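Local coordinates for protein glucosamine 6-phosphate N-acetyltransferase (Arabidopsis thaliana, PDB 3T90) that catalyses transfer of the acetyl group of acetyl-CoA to the amine of glucosamine 6-phosphate, a step in making UDP-N-acetylglucosamine, at residues K98-G101 with K102-V105; K129-Y132 with E133-M137; E35-D38 with R39-E43. All coordinates share one frame; numbering follows the deposited sequence.

Contact 1. Residues K98-G101 with K102-V105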
loop_
_atom_site.group_PDB
_atom_site.type_symbol
_atom_site.label_atom_id
_atom_site.label_comp_id
_atom_site.label_asym_id
_atom_site.label_seq_id
_atom_site.Cartn_x
_atom_site.Cartn_y
_atom_site.Cartn_z
ATOM N N LYS A 98 24.723 10.828 4.111
ATOM C CA LYS A 98 24.532 12.169 3.507
ATOM C C LYS A 98 23.089 12.739 3.651
ATOM O O LYS A 98 22.713 13.733 3.010
ATOM C CB LYS A 98 25.057 12.124 2.084
ATOM C CG LYS A 98 26.592 11.736 2.041
ATOM C CD LYS A 98 27.377 12.427 0.892
ATOM C CE LYS A 98 27.164 13.955 0.878
ATOM N NZ LYS A 98 28.147 14.867 1.586
ATOM N N GLN A 99 22.335 12.050 4.509
ATOM C CA GLN A 99 21.005 12.418 4.863
ATOM C C GLN A 99 20.025 12.422 3.670
ATOM O O GLN A 99 18.983 13.092 3.657
ATOM C CB GLN A 99 21.034 13.729 5.630
ATOM C CG GLN A 99 21.830 13.636 6.975
ATOM C CD GLN A 99 23.323 13.370 6.812
ATOM O OE1 GLN A 99 23.958 13.925 5.914
ATOM N NE2 GLN A 99 23.899 12.560 7.718
ATOM N N LEU A 100 20.327 11.598 2.673
ATOM C CA LEU A 100 19.454 11.539 1.512
ATOM C C LEU A 100 18.145 10.792 1.777
ATOM O O LEU A 100 17.093 11.160 1.242
ATOM C CB LEU A 100 20.210 10.906 0.332
ATOM C CG LEU A 100 21.492 11.631 -0.147
ATOM C CD1 LEU A 100 21.921 10.921 -1.412
ATOM C CD2 LEU A 100 21.228 13.168 -0.444
ATOM N N GLY A 101 18.211 9.725 2.582
ATOM C CA GLY A 101 16.961 9.025 2.785
ATOM C C GLY A 101 15.941 9.830 3.538
ATOM O O GLY A 101 14.766 9.810 3.182
ATOM N N LYS A 102 16.395 10.673 4.499
ATOM C CA LYS A 102 15.442 11.554 5.198
ATOM C C LYS A 102 14.801 12.527 4.194
ATOM O O LYS A 102 13.603 12.861 4.273
ATOM C CB LYS A 102 16.155 12.302 6.331
ATOM C CG LYS A 102 15.258 13.331 7.082
ATOM C CD LYS A 102 15.901 13.599 8.478
ATOM C CE LYS A 102 15.019 14.452 9.379
ATOM N NZ LYS A 102 14.946 15.880 8.924
ATOM N N LYS A 103 15.630 13.073 3.296
ATOM C CA LYS A 103 15.108 14.019 2.298
ATOM C C LYS A 103 14.018 13.364 1.418
ATOM O O LYS A 103 12.999 13.998 1.074
ATOM C CB LYS A 103 16.259 14.629 1.422
ATOM C CG LYS A 103 17.271 15.498 2.171
ATOM C CD LYS A 103 18.293 16.106 1.198
ATOM C CE LYS A 103 19.135 17.144 1.931
ATOM N NZ LYS A 103 18.309 17.924 2.933
ATOM N N VAL A 104 14.280 12.120 1.005
ATOM C CA VAL A 104 13.287 11.385 0.213
ATOM C C VAL A 104 12.010 11.191 1.000
ATOM O O VAL A 104 10.937 11.508 0.498
ATOM C CB VAL A 104 13.861 10.069 -0.258
ATOM C CG1 VAL A 104 12.754 9.196 -0.871
ATOM C CG2 VAL A 104 14.856 10.324 -1.398
ATOM N N VAL A 105 12.142 10.732 2.251
ATOM C CA VAL A 105 10.937 10.441 3.005
ATOM C C VAL A 105 10.145 11.705 3.272
ATOM O O VAL A 105 8.901 11.704 3.202
ATOM C CB VAL A 105 11.311 9.733 4.323
ATOM C CG1 VAL A 105 10.141 9.628 5.282
ATOM C CG2 VAL A 105 11.883 8.366 4.014
#

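Contact 2. Residues K129-Y132 with E133-M137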
loop_
_atom_site.group_PDB
_atom_site.type_symbol
_atom_site.label_atom_id
_atom_site.label_comp_id
_atom_site.label_asym_id
_atom_site.label_seq_id
_atom_site.Cartn_x
_atom_site.Cartn_y
_atom_site.Cartn_z
ATOM N N LYS A 129 14.027 0.966 12.329
ATOM C CA LYS A 129 13.034 1.642 13.134
ATOM C C LYS A 129 13.559 3.027 13.537
ATOM O O LYS A 129 12.849 4.010 13.361
ATOM C CB LYS A 129 12.647 0.846 14.393
ATOM C CG LYS A 129 11.558 1.501 15.235
ATOM C CD LYS A 129 11.213 0.555 16.442
ATOM C CE LYS A 129 12.035 1.085 17.625
ATOM N NZ LYS A 129 12.464 0.248 18.830
ATOM N N VAL A 130 14.789 3.094 14.074
ATOM C CA VAL A 130 15.216 4.357 14.640
ATOM C C VAL A 130 15.385 5.425 13.553
ATOM O O VAL A 130 15.091 6.576 13.822
ATOM C CB VAL A 130 16.527 4.150 15.497
ATOM C CG1 VAL A 130 17.107 5.418 15.966
ATOM C CG2 VAL A 130 16.188 3.280 16.748
ATOM N N PHE A 131 15.809 5.055 12.345
ATOM C CA PHE A 131 15.866 5.966 11.233
ATOM C C PHE A 131 14.527 6.648 10.976
ATOM O O PHE A 131 14.415 7.864 10.850
ATOM C CB PHE A 131 16.349 5.277 9.934
ATOM C CG PHE A 131 16.285 6.179 8.747
ATOM C CD1 PHE A 131 17.286 7.141 8.482
ATOM C CD2 PHE A 131 15.221 6.085 7.877
ATOM C CE1 PHE A 131 17.138 7.955 7.342
ATOM C CE2 PHE A 131 15.082 6.921 6.722
ATOM C CZ PHE A 131 16.061 7.871 6.512
ATOM N N TYR A 132 13.486 5.824 10.863
ATOM C CA TYR A 132 12.185 6.373 10.575
ATOM C C TYR A 132 11.589 7.105 11.757
ATOM O O TYR A 132 10.793 8.008 11.544
ATOM C CB TYR A 132 11.232 5.269 10.024
ATOM C CG TYR A 132 11.664 4.827 8.642
ATOM C CD1 TYR A 132 11.476 5.698 7.569
ATOM C CD2 TYR A 132 12.347 3.635 8.422
ATOM C CE1 TYR A 132 11.862 5.332 6.271
ATOM C CE2 TYR A 132 12.777 3.280 7.158
ATOM C CZ TYR A 132 12.523 4.127 6.098
ATOM O OH TYR A 132 12.909 3.722 4.820
ATOM N N GLU A 133 11.953 6.725 12.978
ATOM C CA GLU A 133 11.529 7.573 14.122
ATOM C C GLU A 133 12.064 9.005 13.995
ATOM O O GLU A 133 11.379 9.966 14.422
ATOM C CB GLU A 133 11.934 6.939 15.477
ATOM C CG GLU A 133 11.186 5.602 15.773
ATOM C CD GLU A 133 11.633 4.929 17.098
ATOM O OE1 GLU A 133 12.838 5.012 17.427
ATOM O OE2 GLU A 133 10.811 4.278 17.716
ATOM N N LYS A 134 13.247 9.134 13.409
ATOM C CA LYS A 134 13.825 10.459 13.168
ATOM C C LYS A 134 13.077 11.276 12.167
ATOM O O LYS A 134 13.255 12.488 12.153
ATOM C CB LYS A 134 15.296 10.373 12.766
ATOM C CG LYS A 134 16.164 10.004 13.963
ATOM C CD LYS A 134 15.496 10.203 15.313
ATOM C CE LYS A 134 16.212 9.426 16.393
ATOM N NZ LYS A 134 16.481 8.010 15.881
ATOM N N CYS A 135 12.193 10.629 11.374
ATOM C CA CYS A 135 11.318 11.256 10.335
ATOM C C CYS A 135 9.944 11.465 10.915
ATOM O O CYS A 135 9.028 11.873 10.165
ATOM C CB CYS A 135 11.227 10.372 9.085
ATOM S SG CYS A 135 12.826 10.117 8.214
ATOM N N GLY A 136 9.756 11.253 12.229
ATOM C CA GLY A 136 8.493 11.511 12.922
ATOM C C GLY A 136 7.546 10.325 12.944
ATOM O O GLY A 136 6.335 10.459 13.273
ATOM N N MET A 137 8.064 9.153 12.581
ATOM C CA MET A 137 7.149 7.959 12.529
ATOM C C MET A 137 7.278 7.110 13.804
ATOM O O MET A 137 8.243 7.238 14.616
ATOM C CB MET A 137 7.518 7.117 11.337
ATOM C CG MET A 137 7.692 8.028 10.063
ATOM S SD MET A 137 7.827 6.936 8.557
ATOM C CE MET A 137 6.109 6.626 8.352
#

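Contact 3. Residues E35-D38 with R39-E43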
loop_
_atom_site.group_PDB
_atom_site.type_symbol
_atom_site.label_atom_id
_atom_site.label_comp_id
_atom_site.label_asym_id
_atom_site.label_seq_id
_atom_site.Cartn_x
_atom_site.Cartn_y
_atom_site.Cartn_z
ATOM N N GLU A 35 12.103 -0.631 -23.164
ATOM C CA GLU A 35 10.683 -0.740 -23.570
ATOM C C GLU A 35 9.832 -0.907 -22.339
ATOM O O GLU A 35 8.776 -0.307 -22.216
ATOM C CB GLU A 35 10.475 -1.934 -24.534
ATOM C CG GLU A 35 11.109 -1.713 -25.908
ATOM C CD GLU A 35 12.621 -1.942 -25.984
ATOM O OE1 GLU A 35 13.420 -2.215 -25.035
ATOM O OE2 GLU A 35 13.075 -1.818 -27.148
ATOM N N GLU A 36 10.233 -1.826 -21.461
ATOM C CA GLU A 36 9.497 -2.114 -20.254
ATOM C C GLU A 36 9.540 -0.945 -19.264
ATOM O O GLU A 36 8.507 -0.592 -18.692
ATOM C CB GLU A 36 10.052 -3.371 -19.591
ATOM C CG GLU A 36 9.155 -3.773 -18.460
ATOM C CD GLU A 36 7.879 -4.600 -18.774
ATOM O OE1 GLU A 36 7.239 -4.490 -19.869
ATOM O OE2 GLU A 36 7.498 -5.374 -17.859
ATOM N N PHE A 37 10.693 -0.263 -19.176
ATOM C CA PHE A 37 10.829 0.912 -18.318
ATOM C C PHE A 37 9.784 1.941 -18.776
ATOM O O PHE A 37 9.014 2.470 -17.943
ATOM C CB PHE A 37 12.225 1.542 -18.381
ATOM C CG PHE A 37 12.347 2.795 -17.540
ATOM C CD1 PHE A 37 12.697 2.741 -16.209
ATOM C CD2 PHE A 37 11.960 3.989 -18.079
ATOM C CE1 PHE A 37 12.764 3.994 -15.466
ATOM C CE2 PHE A 37 12.006 5.193 -17.364
ATOM C CZ PHE A 37 12.419 5.193 -16.080
ATOM N N ASP A 38 9.725 2.208 -20.075
ATOM C CA ASP A 38 8.806 3.261 -20.528
ATOM C C ASP A 38 7.381 2.855 -20.339
ATOM O O ASP A 38 6.539 3.738 -20.009
ATOM C CB ASP A 38 9.039 3.556 -22.024
ATOM C CG ASP A 38 10.302 4.270 -22.261
ATOM O OD1 ASP A 38 10.988 4.806 -21.369
ATOM O OD2 ASP A 38 10.652 4.381 -23.439
ATOM N N ARG A 39 7.077 1.550 -20.519
ATOM C CA ARG A 39 5.704 1.078 -20.379
ATOM C C ARG A 39 5.291 1.352 -18.944
ATOM O O ARG A 39 4.176 1.879 -18.720
ATOM C CB ARG A 39 5.652 -0.426 -20.655
ATOM C CG ARG A 39 4.244 -0.954 -20.713
ATOM C CD ARG A 39 4.140 -2.448 -20.972
ATOM N NE ARG A 39 4.729 -3.186 -19.850
ATOM C CZ ARG A 39 4.046 -3.563 -18.781
ATOM N NH1 ARG A 39 2.737 -3.355 -18.747
ATOM N NH2 ARG A 39 4.663 -4.163 -17.761
ATOM N N ARG A 40 6.120 0.943 -17.977
ATOM C CA ARG A 40 5.716 1.015 -16.575
ATOM C C ARG A 40 5.774 2.460 -16.099
ATOM O O ARG A 40 4.920 2.889 -15.315
ATOM C CB ARG A 40 6.679 0.085 -15.789
ATOM C CG ARG A 40 6.470 0.095 -14.175
ATOM C CD ARG A 40 5.012 -0.013 -13.719
ATOM N NE ARG A 40 4.277 -1.062 -14.421
ATOM C CZ ARG A 40 4.167 -2.285 -13.949
ATOM N NH1 ARG A 40 4.826 -2.697 -12.829
ATOM N NH2 ARG A 40 3.334 -3.101 -14.557
ATOM N N PHE A 41 6.713 3.280 -16.617
ATOM C CA PHE A 41 6.710 4.727 -16.302
ATOM C C PHE A 41 5.397 5.350 -16.717
ATOM O O PHE A 41 4.783 6.090 -15.931
ATOM C CB PHE A 41 7.895 5.400 -17.060
ATOM C CG PHE A 41 7.991 6.899 -16.781
ATOM C CD1 PHE A 41 8.793 7.357 -15.720
ATOM C CD2 PHE A 41 7.261 7.844 -17.479
ATOM C CE1 PHE A 41 8.829 8.657 -15.368
ATOM C CE2 PHE A 41 7.335 9.225 -17.141
ATOM C CZ PHE A 41 8.123 9.606 -16.073
ATOM N N GLU A 42 4.884 5.025 -17.913
ATOM C CA GLU A 42 3.645 5.692 -18.291
ATOM C C GLU A 42 2.450 5.152 -17.512
ATOM O O GLU A 42 1.495 5.992 -17.222
ATOM C CB GLU A 42 3.458 5.657 -19.817
ATOM C CG GLU A 42 4.498 6.479 -20.561
ATOM C CD GLU A 42 4.393 7.996 -20.357
ATOM O OE1 GLU A 42 3.312 8.512 -20.009
ATOM O OE2 GLU A 42 5.383 8.671 -20.582
ATOM N N GLU A 43 2.451 3.875 -17.131
ATOM C CA GLU A 43 1.344 3.314 -16.323
ATOM C C GLU A 43 1.324 3.962 -14.976
ATOM O O GLU A 43 0.224 4.220 -14.495
ATOM C CB GLU A 43 1.495 1.860 -16.013
ATOM C CG GLU A 43 1.280 0.981 -17.236
ATOM C CD GLU A 43 1.398 -0.476 -16.891
ATOM O OE1 GLU A 43 2.470 -0.917 -16.514
ATOM O OE2 GLU A 43 0.408 -1.221 -17.021
#

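Contact 1. Residues K98-G101 with K102-V105
Gln99, at the N-cap position of helix 100-114, meets Lys103 of its first turn. The carbonyl O of Gln99 receives the N-H of Lys103 in a weak bond of 3.4 Å, while the aliphatic part of the same lysine lies against that oxygen, with Lys103 CG 3.3 Å from Gln99 O. The lysine's first torsion explains the approach: at chi1 -64° CG sits beside its own backbone N, the very group directed at Gln99, so that main chain and methylene converge on one oxygen. With Leu100 the regular helical bonds begin. Val104 N lies 3.0 Å from Leu100 O, with an N-H...O angle of 163°, and Val104 CG2 packs alongside the same carbonyl, 3.6 Å from Leu100 O. Leu100 CB leads away from the following turn, and its side chain packs on Phe5 of strand 5-9, Ile56 of strand 51-58 and Ala65 and Ala66 of strand 63-74; Val104 shares Ile56 and Ala66, so the two residues seat one flank of the helix on the sheet. Gly101 supplies the next acceptor: Val105 N is 2.9 Å from Gly101 O, and Val105 CG2 approaches that oxygen to 3.3 Å. Gly101 N, in turn, donates a hydrogen bond to a sulfonate oxygen of a bound buffer molecule. This anion at the beginning of a helix is consistent with the pyrophosphate-binding loop of GNAT acetyltransferases, and residues 97-102 are inferred by similarity to bind acetyl-CoA. The helix belongs to the beta-alpha-beta unit formed with strands 82-91 and 119-124.

Contact 2. Residues K129-Y132 with E133-M137
A Schellman motif ends helix 129-133, and Tyr132 O is its central acceptor. Met137 N bonds to this oxygen at 3.1 Å, tilted 25° from the carbonyl plane; Cys135 N reaches it from the opposite face at 3.0 Å, standing well above the plane. The companion bond, Gly136 N to Glu133 O, closes a type I turn, and Gly136 takes the positive phi of the C-prime position. One turn earlier, Lys129 O still accepts a regular helical bond from Glu133 N. Their side chains pass at a slant, bringing Lys129 CE to 3.4 Å from Glu133 OE2, whereas Lys129 NZ stays 4.5 Å from that oxygen, too far for a salt bridge.

Two sulfurs meet two rings. Cys135 SG, set beside its own backbone N by chi1 -63°, lies 4.6 Å from the centroid of the Phe131 ring, 28° off the normal. Met137 runs alongside Tyr132, pointing the same way, with its SD 4.0 Å from Tyr132 CD1 in an oblique Met-aromatic contact. The rings themselves are close, for Phe131 CD2 sits 3.5 Å above the Tyr132 plane, over its centre. Tyr132 also packs on Leu122 and Val105 and on Met144 of the second subunit, while its hydroxyl is hydrogen-bonded to the bound buffer molecule.

Two main-chain donors thus share the carbonyl at the helix end, Met137 N the nearer to its plane, while Phe131 covers one face of the Tyr132 ring and the Met137 sulfur lies obliquely beside it; the hydroxyl is left to a polar ligand. This is consistent with the acetyl-CoA role inferred by similarity for Tyr132.

Contact 3. Residues E35-D38 with R39-E43
Glu36 and Arg39 both send CG anti to the backbone N, with chi1 -172° in each; Glu36 then folds at chi2 (83°) and Arg39 at chi3, which sets carboxylate and guanidinium side by side on one flank of helix 34-45. The arginine grips side-on with two nitrogens, one to each oxygen. Arg39 NE lies 2.8 Å from Glu36 OE1 and Arg39 NH2 3.1 Å from Glu36 OE2, both N-H bonds being fairly straight. The donors stand above the carboxylate plane, in keeping with the 43° between the two flat groups. With both ends tied, rotation of either group should be restricted.

Arg40 directs NE and NH2 at a single oxygen of Glu43, with Arg40 NE 2.8 Å from Glu43 OE1, in the guanidinium plane. Arg39 NH1 is 3.3 Å from Glu43 OE1 as well, but the oxygen lies well out of that arginine's plane, so this bridge rests on charge alone.

Elsewhere on the helix, Phe37 and Phe41 run alongside each other, pointing the same way, and Phe37 CE2 touches Phe41 CB at 4.1 Å. The main-chain bond from Phe41 N to Phe37 O, 2.8 Å, supports this spacing.

The helix lies at the dimer interface: Phe37 stacks on Phe76 of the second subunit, Phe41 packs on the same residue, and Arg40 NH1 bonds to Lys75 O of that subunit, just after its strand 63-74. Both partners are substrate-binding by similarity, so the helix borders the other subunit's probable substrate site. Within its own chain, Phe41 rests on Leu10, just after strand 5-9.

Overall arrangement
From the N terminus, contact 3 comes first, within helix 34-45; contact 1 follows at the start of helix 100-114, and contact 2 where helix 129-133 runs into the loop before strand 138-147. All are local and in series: none nests in or crosses another; contacts 1 and 3 close helical turns, and contact 2 includes a type I beta turn. Contacts 1 and 2 meet in space: Phe131 CZ lies 3.5 Å from Lys102 N, joining both helices around the probable acetyl-CoA site. Contact 3 lies across the chain's centre, about 26 Å from contact 1 between centres, and sets helix 34-45 against the second subunit, as contact 2 does the end of helix 129-133.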